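Local coordinates for structural protein ORF131 (PDB 3FAJ), which is a virion structural protein of Acidianus two-tailed virus, a member of the RIP/P131 family that probably binds DNA, at residues A[27-40]-A[119-132]. Numbering follows the deposited sequence. Where two conformers were deposited one is given.
Sequences KKGDYAGGAVKILD and KAFLASPATQVRNI
A32 at the start of helix 31-40 comes against L122 in the last turn of helix 119-123, their CA atoms 4.9 Å apart, just before the chain turns at S124 into helix 125-132. The axes of helices 31-40 and 119-123 approach to 8.6 Å and cross obliquely, their N-to-C directions 134° apart; helix 125-132 is similarly inclined to helix 31-40, so the first helix spans the bend between the two others. The packing is knobs-into-holes in both directions. A32 drops its methyl among L122, T127, Q128 and N131, with T127 CG2 3.7 Å from A32 CB, while L122 lodges among A32, A35, V36 and L39. V36 holds CG1 anti to the backbone N (chi1 169°), which leaves CG2 to lie 3.7 Å from L122 CB and to reach the methyl of A123. Farther along, the K119 chain slides past L39 and bends at its last torsion (chi4 -80°), bringing NZ onto D40 OD1 at 3.0 Å, nearly along the C-O axis, in a salt bridge, the two side chains crossing at about a right angle. At the other end D30 is the N-cap of helix 31-40, its OD1 accepting from G33 N at 3.0 Å, while CB and CG of Q128 lie against the carboxylate oxygens near their plane, each 3.6 Å from D30 OD1. The Q128 amide reaches back to its own segment, where NE2 donates to L122 O and so ties the two helices of the bend together. A water bridges K28 O and I132 O. Beyond the pair, A35 and L39 continue onto I75 and I78 of helix 69-86, which T127 also touches through T71, whereas Y31 and I38 turn to helix 51-66, placing helix 31-43 within the helical bundle between these neighbours.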
loop_
_atom_site.group_PDB
_atom_site.type_symbol
_atom_site.label_atom_id
_atom_site.label_comp_id
_atom_site.label_asym_id
_atom_site.label_seq_id
_atom_site.Cartn_x
_atom_site.Cartn_y
_atom_site.Cartn_z
ATOM N N LYS A 27 -1.103 -7.931 14.382
ATOM C CA LYS A 27 -2.115 -7.505 15.395
ATOM C C LYS A 27 -2.069 -5.982 15.618
ATOM O O LYS A 27 -1.941 -5.213 14.650
ATOM C CB LYS A 27 -1.910 -8.279 16.705
ATOM C CG LYS A 27 -3.145 -8.353 17.598
ATOM C CD LYS A 27 -2.877 -9.159 18.859
ATOM C CE LYS A 27 -3.101 -10.645 18.627
ATOM N NZ LYS A 27 -2.754 -11.441 19.835
ATOM N N LYS A 28 -2.166 -5.558 16.881
ATOM C CA LYS A 28 -2.227 -4.140 17.247
ATOM C C LYS A 28 -1.000 -3.343 16.790
ATOM O O LYS A 28 0.151 -3.689 17.112
ATOM C CB LYS A 28 -2.441 -3.983 18.759
ATOM C CG LYS A 28 -2.697 -2.548 19.223
ATOM C CD LYS A 28 -3.306 -2.508 20.624
ATOM C CE LYS A 28 -4.812 -2.746 20.586
ATOM N NZ LYS A 28 -5.404 -2.859 21.949
ATOM N N GLY A 29 -1.256 -2.290 16.013
ATOM C CA GLY A 29 -0.207 -1.373 15.600
ATOM C C GLY A 29 0.573 -1.869 14.397
ATOM O O GLY A 29 1.567 -1.257 14.002
ATOM N N ASP A 30 0.124 -2.976 13.801
ATOM C CA ASP A 30 0.835 -3.542 12.653
ATOM C C ASP A 30 0.321 -2.906 11.367
ATOM O O ASP A 30 -0.409 -3.527 10.584
ATOM C CB ASP A 30 0.707 -5.076 12.616
ATOM C CG ASP A 30 1.637 -5.726 11.590
ATOM O OD1 ASP A 30 2.365 -5.001 10.890
ATOM O OD2 ASP A 30 1.643 -6.985 11.524
ATOM N N TYR A 31 0.722 -1.654 11.152
ATOM C CA TYR A 31 0.232 -0.881 10.013
ATOM C C TYR A 31 0.777 -1.417 8.699
ATOM O O TYR A 31 0.081 -1.371 7.685
ATOM C CB TYR A 31 0.545 0.617 10.191
ATOM C CG TYR A 31 0.100 1.127 11.535
ATOM C CD1 TYR A 31 -1.206 0.904 12.006
ATOM C CD2 TYR A 31 0.992 1.811 12.366
ATOM C CE1 TYR A 31 -1.610 1.348 13.273
ATOM C CE2 TYR A 31 0.583 2.262 13.625
ATOM C CZ TYR A 31 -0.712 2.036 14.061
ATOM O OH TYR A 31 -1.096 2.474 15.315
ATOM N N ALA A 32 2.024 -1.904 8.724
ATOM C CA ALA A 32 2.604 -2.557 7.562
ATOM C C ALA A 32 1.729 -3.741 7.117
ATOM O O ALA A 32 1.387 -3.858 5.928
ATOM C CB ALA A 32 4.055 -3.005 7.871
ATOM N N GLY A 33 1.361 -4.609 8.063
ATOM C CA GLY A 33 0.475 -5.756 7.769
ATOM C C GLY A 33 -0.876 -5.301 7.237
ATOM O O GLY A 33 -1.427 -5.911 6.291
ATOM N N GLY A 34 -1.412 -4.225 7.830
ATOM C CA GLY A 34 -2.705 -3.674 7.399
ATOM C C GLY A 34 -2.603 -3.154 5.965
ATOM O O GLY A 34 -3.521 -3.344 5.161
ATOM N N ALA A 35 -1.485 -2.514 5.646
ATOM C CA ALA A 35 -1.237 -2.052 4.283
ATOM C C ALA A 35 -1.199 -3.252 3.323
ATOM O O ALA A 35 -1.820 -3.205 2.266
ATOM C CB ALA A 35 0.056 -1.223 4.217
ATOM N N VAL A 36 -0.495 -4.324 3.690
ATOM C CA VAL A 36 -0.395 -5.514 2.806
ATOM C C VAL A 36 -1.796 -6.111 2.550
ATOM O O VAL A 36 -2.118 -6.530 1.423
ATOM C CB VAL A 36 0.558 -6.560 3.390
ATOM C CG1 VAL A 36 0.452 -7.888 2.640
ATOM C CG2 VAL A 36 1.993 -6.039 3.356
ATOM N N LYS A 37 -2.652 -6.101 3.569
ATOM C CA LYS A 37 -4.021 -6.594 3.381
ATOM C C LYS A 37 -4.755 -5.748 2.340
ATOM O O LYS A 37 -5.432 -6.298 1.460
ATOM C CB LYS A 37 -4.780 -6.632 4.704
ATOM C CG LYS A 37 -4.345 -7.786 5.577
ATOM C CD LYS A 37 -4.960 -7.684 6.936
ATOM C CE LYS A 37 -4.366 -8.745 7.825
ATOM N NZ LYS A 37 -4.638 -8.414 9.231
ATOM N N ILE A 38 -4.615 -4.428 2.428
ATOM C CA ILE A 38 -5.217 -3.495 1.462
ATOM C C ILE A 38 -4.641 -3.779 0.068
ATOM O O ILE A 38 -5.385 -3.869 -0.923
ATOM C CB ILE A 38 -5.006 -2.009 1.863
ATOM C CG1 ILE A 38 -5.809 -1.661 3.124
ATOM C CG2 ILE A 38 -5.369 -1.043 0.688
ATOM C CD1 ILE A 38 -5.273 -0.420 3.894
ATOM N N LEU A 39 -3.326 -3.950 0.006
ATOM C CA LEU A 39 -2.664 -4.235 -1.292
ATOM C C LEU A 39 -3.170 -5.548 -1.923
ATOM O O LEU A 39 -3.387 -5.617 -3.147
ATOM C CB LEU A 39 -1.146 -4.236 -1.156
ATOM C CG LEU A 39 -0.578 -2.850 -0.808
ATOM C CD1 LEU A 39 0.917 -3.004 -0.535
ATOM C CD2 LEU A 39 -0.854 -1.822 -1.933
ATOM N N ASP A 40 -3.360 -6.577 -1.109
ATOM C CA ASP A 40 -3.921 -7.839 -1.615
ATOM C C ASP A 40 -5.332 -7.646 -2.192
ATOM O O ASP A 40 -5.691 -8.239 -3.220
ATOM C CB ASP A 40 -3.923 -8.904 -0.510
ATOM C CG ASP A 40 -2.531 -9.440 -0.197
ATOM O OD1 ASP A 40 -1.584 -9.231 -0.995
ATOM O OD2 ASP A 40 -2.397 -10.091 0.863
ATOM N N LYS A 119 6.052 -3.836 -1.378
ATOM C CA LYS A 119 5.074 -4.746 -0.787
ATOM C C LYS A 119 5.775 -5.832 0.039
ATOM O O LYS A 119 5.364 -6.129 1.159
ATOM C CB LYS A 119 4.163 -5.341 -1.878
ATOM C CG LYS A 119 3.082 -6.264 -1.306
ATOM C CD LYS A 119 2.146 -6.710 -2.416
ATOM C CE LYS A 119 0.988 -7.509 -1.828
ATOM N NZ LYS A 119 1.331 -8.914 -1.523
ATOM N N ALA A 120 6.860 -6.395 -0.495
ATOM C CA ALA A 120 7.634 -7.408 0.243
ATOM C C ALA A 120 8.204 -6.825 1.537
ATOM O O ALA A 120 8.280 -7.514 2.555
ATOM C CB ALA A 120 8.751 -7.923 -0.608
ATOM N N PHE A 121 8.649 -5.582 1.471
ATOM C CA PHE A 121 9.210 -4.905 2.643
ATOM C C PHE A 121 8.142 -4.773 3.718
ATOM O O PHE A 121 8.384 -5.053 4.892
ATOM C CB PHE A 121 9.766 -3.532 2.250
ATOM C CG PHE A 121 10.282 -2.734 3.412
ATOM C CD1 PHE A 121 11.482 -3.088 4.028
ATOM C CD2 PHE A 121 9.584 -1.624 3.877
ATOM C CE1 PHE A 121 11.976 -2.340 5.104
ATOM C CE2 PHE A 121 10.061 -0.877 4.966
ATOM C CZ PHE A 121 11.273 -1.237 5.558
ATOM N N LEU A 122 6.952 -4.367 3.317
ATOM C CA LEU A 122 5.864 -4.194 4.268
ATOM C C LEU A 122 5.417 -5.529 4.846
ATOM O O LEU A 122 5.057 -5.612 6.022
ATOM C CB LEU A 122 4.691 -3.489 3.606
ATOM C CG LEU A 122 4.977 -2.001 3.271
ATOM C CD1 LEU A 122 3.908 -1.545 2.338
ATOM C CD2 LEU A 122 5.012 -1.083 4.506
ATOM N N ALA A 123 5.477 -6.571 4.023
ATOM C CA ALA A 123 5.068 -7.905 4.427
ATOM C C ALA A 123 6.115 -8.597 5.312
ATOM O O ALA A 123 5.802 -9.554 6.028
ATOM C CB ALA A 123 4.758 -8.741 3.172
ATOM N N SER A 124 7.363 -8.122 5.262
ATOM C CA SER A 124 8.489 -8.828 5.880
ATOM C C SER A 124 8.352 -8.882 7.399
ATOM O O SER A 124 7.865 -7.922 7.990
ATOM C CB SER A 124 9.830 -8.168 5.519
ATOM O OG SER A 124 9.990 -6.939 6.205
ATOM N N PRO A 125 8.762 -10.011 8.017
ATOM C CA PRO A 125 8.739 -10.128 9.483
ATOM C C PRO A 125 9.372 -8.945 10.195
ATOM O O PRO A 125 8.776 -8.408 11.144
ATOM C CB PRO A 125 9.540 -11.410 9.740
ATOM C CG PRO A 125 9.285 -12.234 8.561
ATOM C CD PRO A 125 9.219 -11.263 7.389
ATOM N N ALA A 126 10.560 -8.539 9.752
ATOM C CA ALA A 126 11.317 -7.470 10.405
ATOM C C ALA A 126 10.505 -6.183 10.499
ATOM O O ALA A 126 10.485 -5.523 11.538
ATOM C CB ALA A 126 12.628 -7.209 9.658
ATOM N N THR A 127 9.853 -5.820 9.400
ATOM C CA THR A 127 9.042 -4.612 9.360
ATOM C C THR A 127 7.818 -4.745 10.270
ATOM O O THR A 127 7.527 -3.845 11.058
ATOM C CB THR A 127 8.632 -4.286 7.920
ATOM O OG1 THR A 127 9.823 -4.077 7.151
ATOM C CG2 THR A 127 7.765 -3.022 7.867
ATOM N N GLN A 128 7.115 -5.870 10.170
ATOM C CA GLN A 128 5.909 -6.052 10.995
ATOM C C GLN A 128 6.217 -6.060 12.484
ATOM O O GLN A 128 5.527 -5.422 13.278
ATOM C CB GLN A 128 5.116 -7.266 10.541
ATOM C CG GLN A 128 4.681 -7.077 9.069
ATOM C CD GLN A 128 3.577 -8.002 8.648
ATOM O OE1 GLN A 128 3.003 -8.701 9.464
ATOM N NE2 GLN A 128 3.246 -7.976 7.360
ATOM N N VAL A 129 7.270 -6.781 12.864
ATOM C CA VAL A 129 7.730 -6.789 14.262
ATOM C C VAL A 129 8.071 -5.376 14.706
ATOM O O VAL A 129 7.683 -4.950 15.794
ATOM C CB VAL A 129 8.948 -7.710 14.417
ATOM C CG1 VAL A 129 9.606 -7.550 15.807
ATOM C CG2 VAL A 129 8.527 -9.143 14.162
ATOM N N ARG A 130 8.798 -4.653 13.861
ATOM C CA ARG A 130 9.187 -3.281 14.167
ATOM C C ARG A 130 7.963 -2.410 14.426
ATOM O O ARG A 130 7.985 -1.534 15.290
ATOM C CB ARG A 130 10.020 -2.693 13.026
ATOM C CG ARG A 130 10.737 -1.401 13.383
ATOM C CD ARG A 130 11.852 -1.097 12.396
ATOM N NE ARG A 130 11.346 -0.907 11.039
ATOM C CZ ARG A 130 11.588 -1.737 10.029
ATOM N NH1 ARG A 130 12.332 -2.816 10.219
ATOM N NH2 ARG A 130 11.086 -1.484 8.828
ATOM N N ASN A 131 6.898 -2.656 13.671
ATOM C CA ASN A 131 5.661 -1.899 13.821
ATOM C C ASN A 131 4.919 -2.261 15.103
ATOM O O ASN A 131 4.391 -1.389 15.793
ATOM C CB ASN A 131 4.752 -2.111 12.608
ATOM C CG ASN A 131 5.186 -1.298 11.405
ATOM O OD1 ASN A 131 6.006 -0.388 11.519
ATOM N ND2 ASN A 131 4.634 -1.622 10.242
ATOM N N ILE A 132 4.885 -3.552 15.415
ATOM C CA ILE A 132 4.207 -4.035 16.623
ATOM C C ILE A 132 4.961 -3.551 17.865
ATOM O O ILE A 132 4.339 -3.069 18.828
ATOM C CB ILE A 132 4.028 -5.570 16.602
ATOM C CG1 ILE A 132 3.082 -5.960 15.459
ATOM C CG2 ILE A 132 3.493 -6.094 17.967
ATOM C CD1 ILE A 132 3.149 -7.409 15.022
HETATM O O HOH W 1 1.319 -2.616 19.179
#